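Local coordinates for LPXTG cell wall surface protein (Streptococcus gordonii, PDB 4IGB), which is a cell-wall-anchored surface protein, probably an adhesin, of which this chain holds the N-terminal N1 and N2 domains, at residues N219-R224 against L261-N266. Residues are numbered along the deposited sequence; the frame is centred on the assembly and turned at random.
Sequences NDVNLR and LALRSN
Leu223 and Arg264 form an antiparallel hydrogen-bonded pair, Arg264 N to Leu223 O at 2.8 Å, and Arg224 and Leu263 follow as a non-hydrogen-bonded one. Both Asn222 N (2.7 Å) and Leu223 N (3.2 Å) donate to Arg264 O, so two residues face one: a classic beta bulge that shifts the register by one, one residue after helix 217-220, beyond Val221, which pairs with Ser265. Asp220 O, near the end of that helix, accepts from Asn266 N. The pairing joins strands 221-227 and 262-265 inside a mixed sheet of the N1 domain, where strand 15-20 flanks the former. With CG anti to the backbone N (chi1 179°), Asn222 runs alongside Arg264; its OD1 accepts from Arg264 NH1 at 3.0 Å, near the guanidinium plane. Leu223 CD1 lies over one guanidinium face, and salt bridges to Glu289 and Asp419 further fix this buried charge, Asp419 coming from the N2 part. The Asn266 amide stands 80° to that of Asn222: Asn266 ND2 donates to Asn219 O (3.1 Å) from above the carbonyl plane, while Asn266 OD1 takes a weak bond from Asn222 ND2. One water bridges those last two atoms; another links Asn266 ND2 to Val221 O. On the face of Arg224 and Leu263, Leu263 CD2 touches Arg224 CG (3.6 Å); Val221 adds its CG1, 4.0 Å from Leu263 CD2.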
ATOM      1  N   ASN C 219       5.593  14.587   1.189  1.00 20.71           N
ATOM      2  CA  ASN C 219       5.597  14.609  -0.283  1.00 17.59           C
ATOM      3  C   ASN C 219       5.079  13.319  -0.914  1.00 17.45           C
ATOM      4  O   ASN C 219       4.535  13.338  -2.013  1.00 24.29           O
ATOM      5  CB  ASN C 219       6.998  14.893  -0.825  1.00 22.45           C
ATOM      6  CG  ASN C 219       7.392  16.355  -0.707  1.00 45.70           C
ATOM      7  OD1 ASN C 219       8.567  16.676  -0.477  1.00 48.33           O
ATOM      8  ND2 ASN C 219       6.418  17.254  -0.866  1.00 38.13           N
ATOM      9  N   ASP C 220       5.249  12.196  -0.217  1.00 16.05           N
ATOM     10  CA  ASP C 220       4.987  10.874  -0.803  1.00 16.01           C
ATOM     11  C   ASP C 220       3.726  10.173  -0.313  1.00 17.28           C
ATOM     12  O   ASP C 220       3.305   9.192  -0.909  1.00 19.10           O
ATOM     13  CB  ASP C 220       6.167   9.931  -0.544  1.00 12.52           C
ATOM     14  CG  ASP C 220       7.357  10.227  -1.439  1.00 26.00           C
ATOM     15  OD1 ASP C 220       7.278  11.184  -2.230  1.00 22.30           O
ATOM     16  OD2 ASP C 220       8.371   9.515  -1.345  1.00 22.41           O
ATOM     17  N   VAL C 221       3.151  10.639   0.791  1.00 17.29           N
ATOM     18  CA  VAL C 221       2.000   9.946   1.378  1.00 15.47           C
ATOM     19  C   VAL C 221       0.713  10.759   1.205  1.00 16.85           C
ATOM     20  O   VAL C 221       0.691  11.966   1.432  1.00 18.30           O
ATOM     21  CB  VAL C 221       2.237   9.634   2.871  1.00 16.33           C
ATOM     22  CG1 VAL C 221       1.008   8.964   3.487  1.00 16.59           C
ATOM     23  CG2 VAL C 221       3.459   8.747   3.015  1.00 14.24           C
ATOM     24  N   ASN C 222      -0.353  10.091   0.788  1.00 13.19           N
ATOM     25  CA  ASN C 222      -1.612  10.755   0.538  1.00 16.98           C
ATOM     26  C   ASN C 222      -2.480  10.817   1.784  1.00 17.87           C
ATOM     27  O   ASN C 222      -3.131  11.830   2.044  1.00 16.58           O
ATOM     28  CB  ASN C 222      -2.374  10.036  -0.561  1.00 17.63           C
ATOM     29  CG  ASN C 222      -3.708  10.681  -0.853  1.00 19.65           C
ATOM     30  OD1 ASN C 222      -4.733  10.273  -0.325  1.00 23.78           O
ATOM     31  ND2 ASN C 222      -3.698  11.696  -1.695  1.00 22.52           N
ATOM     32  N   LEU C 223      -2.476   9.734   2.554  1.00 15.13           N
ATOM     33  CA  LEU C 223      -3.362   9.625   3.702  1.00 15.43           C
ATOM     34  C   LEU C 223      -2.723   8.770   4.798  1.00 14.35           C
ATOM     35  O   LEU C 223      -2.234   7.671   4.548  1.00 13.30           O
ATOM     36  CB  LEU C 223      -4.701   9.034   3.262  1.00 17.61           C
ATOM     37  CG  LEU C 223      -5.899   9.082   4.217  1.00 25.65           C
ATOM     38  CD1 LEU C 223      -7.173   8.765   3.444  1.00 26.96           C
ATOM     39  CD2 LEU C 223      -5.731   8.120   5.353  1.00 26.76           C
ATOM     40  N   ARG C 224      -2.707   9.304   6.010  1.00 14.96           N
ATOM     41  CA  ARG C 224      -2.164   8.586   7.153  1.00 16.04           C
ATOM     42  C   ARG C 224      -3.255   8.386   8.215  1.00 18.98           C
ATOM     43  O   ARG C 224      -3.732   9.353   8.818  1.00 17.76           O
ATOM     44  CB  ARG C 224      -0.970   9.344   7.717  1.00 14.98           C
ATOM     45  CG  ARG C 224      -0.261   8.627   8.840  1.00 17.71           C
ATOM     46  CD  ARG C 224      -1.089   8.735  10.080  1.00 23.40           C
ATOM     47  NE  ARG C 224      -0.656   9.828  10.915  1.00 25.85           N
ATOM     48  CZ  ARG C 224      -1.442  10.513  11.742  1.00 26.56           C
ATOM     49  NH1 ARG C 224      -2.740  10.260  11.823  1.00 21.76           N
ATOM     50  NH2 ARG C 224      -0.913  11.477  12.473  1.00 17.89           N
ATOM     51  N   LEU C 261      -0.342   1.752  12.418  1.00 17.74           N
ATOM     52  CA  LEU C 261      -1.074   2.739  11.631  1.00 16.13           C
ATOM     53  C   LEU C 261      -1.165   2.295  10.190  1.00 17.95           C
ATOM     54  O   LEU C 261      -0.570   1.287   9.814  1.00 22.45           O
ATOM     55  CB  LEU C 261      -0.479   4.152  11.758  1.00 16.14           C
ATOM     56  CG  LEU C 261       1.006   4.563  11.692  1.00 26.84           C
ATOM     57  CD1 LEU C 261       2.003   3.440  11.770  1.00 18.15           C
ATOM     58  CD2 LEU C 261       1.300   5.447  10.495  1.00 17.75           C
ATOM     59  N   ALA C 262      -1.911   3.039   9.379  1.00 16.33           N
ATOM     60  CA  ALA C 262      -2.038   2.698   7.971  1.00 15.37           C
ATOM     61  C   ALA C 262      -1.665   3.896   7.115  1.00 20.56           C
ATOM     62  O   ALA C 262      -1.984   5.029   7.455  1.00 18.77           O
ATOM     63  CB  ALA C 262      -3.461   2.212   7.647  1.00 14.34           C
ATOM     64  N   LEU C 263      -0.969   3.640   6.014  1.00 13.91           N
ATOM     65  CA  LEU C 263      -0.482   4.718   5.146  1.00 20.60           C
ATOM     66  C   LEU C 263      -0.800   4.436   3.693  1.00 13.97           C
ATOM     67  O   LEU C 263      -0.409   3.400   3.160  1.00 19.49           O
ATOM     68  CB  LEU C 263       1.029   4.862   5.282  1.00 16.32           C
ATOM     69  CG  LEU C 263       1.570   5.222   6.655  1.00 22.36           C
ATOM     70  CD1 LEU C 263       2.764   4.320   6.981  1.00 23.57           C
ATOM     71  CD2 LEU C 263       1.946   6.686   6.696  1.00 16.88           C
ATOM     72  N   ARG C 264      -1.504   5.359   3.054  1.00 16.88           N
ATOM     73  CA  ARG C 264      -1.732   5.274   1.631  1.00 14.39           C
ATOM     74  C   ARG C 264      -0.772   6.197   0.865  1.00 20.12           C
ATOM     75  O   ARG C 264      -0.736   7.408   1.097  1.00 13.77           O
ATOM     76  CB  ARG C 264      -3.151   5.692   1.307  1.00 16.73           C
ATOM     77  CG  ARG C 264      -3.371   5.856  -0.177  1.00 15.06           C
ATOM     78  CD  ARG C 264      -4.566   6.752  -0.449  1.00 17.20           C
ATOM     79  NE  ARG C 264      -5.822   6.176   0.020  1.00 20.08           N
ATOM     80  CZ  ARG C 264      -6.931   6.883   0.170  1.00 21.03           C
ATOM     81  NH1 ARG C 264      -6.915   8.192  -0.096  1.00 18.92           N
ATOM     82  NH2 ARG C 264      -8.042   6.297   0.582  1.00 18.52           N
ATOM     83  N   SER C 265       0.009   5.621  -0.039  1.00 14.69           N
ATOM     84  CA  SER C 265       0.980   6.399  -0.798  1.00 18.13           C
ATOM     85  C   SER C 265       0.331   7.238  -1.893  1.00 15.00           C
ATOM     86  O   SER C 265      -0.811   6.996  -2.283  1.00 19.07           O
ATOM     87  CB  SER C 265       2.043   5.483  -1.405  1.00 13.89           C
ATOM     88  OG  SER C 265       2.889   6.203  -2.284  1.00 14.51           O
ATOM     89  N   ASN C 266       1.072   8.224  -2.385  1.00 22.03           N
ATOM     90  CA  ASN C 266       0.609   9.063  -3.480  1.00 21.55           C
ATOM     91  C   ASN C 266       0.831   8.335  -4.795  1.00 18.30           C
ATOM     92  O   ASN C 266       0.269   8.701  -5.827  1.00 19.28           O
ATOM     93  CB  ASN C 266       1.363  10.392  -3.496  1.00 20.33           C
ATOM     94  CG  ASN C 266       0.794  11.400  -2.518  1.00 23.88           C
ATOM     95  OD1 ASN C 266      -0.413  11.448  -2.291  1.00 22.89           O
ATOM     96  ND2 ASN C 266       1.665  12.215  -1.938  1.00 22.58           N
TER
HETATM   97  O   HOH W   1       1.238  14.209  -0.184  1.00 19.81           O
HETATM   98  O   HOH W   2      -1.797  13.722  -2.191  1.00 30.34           O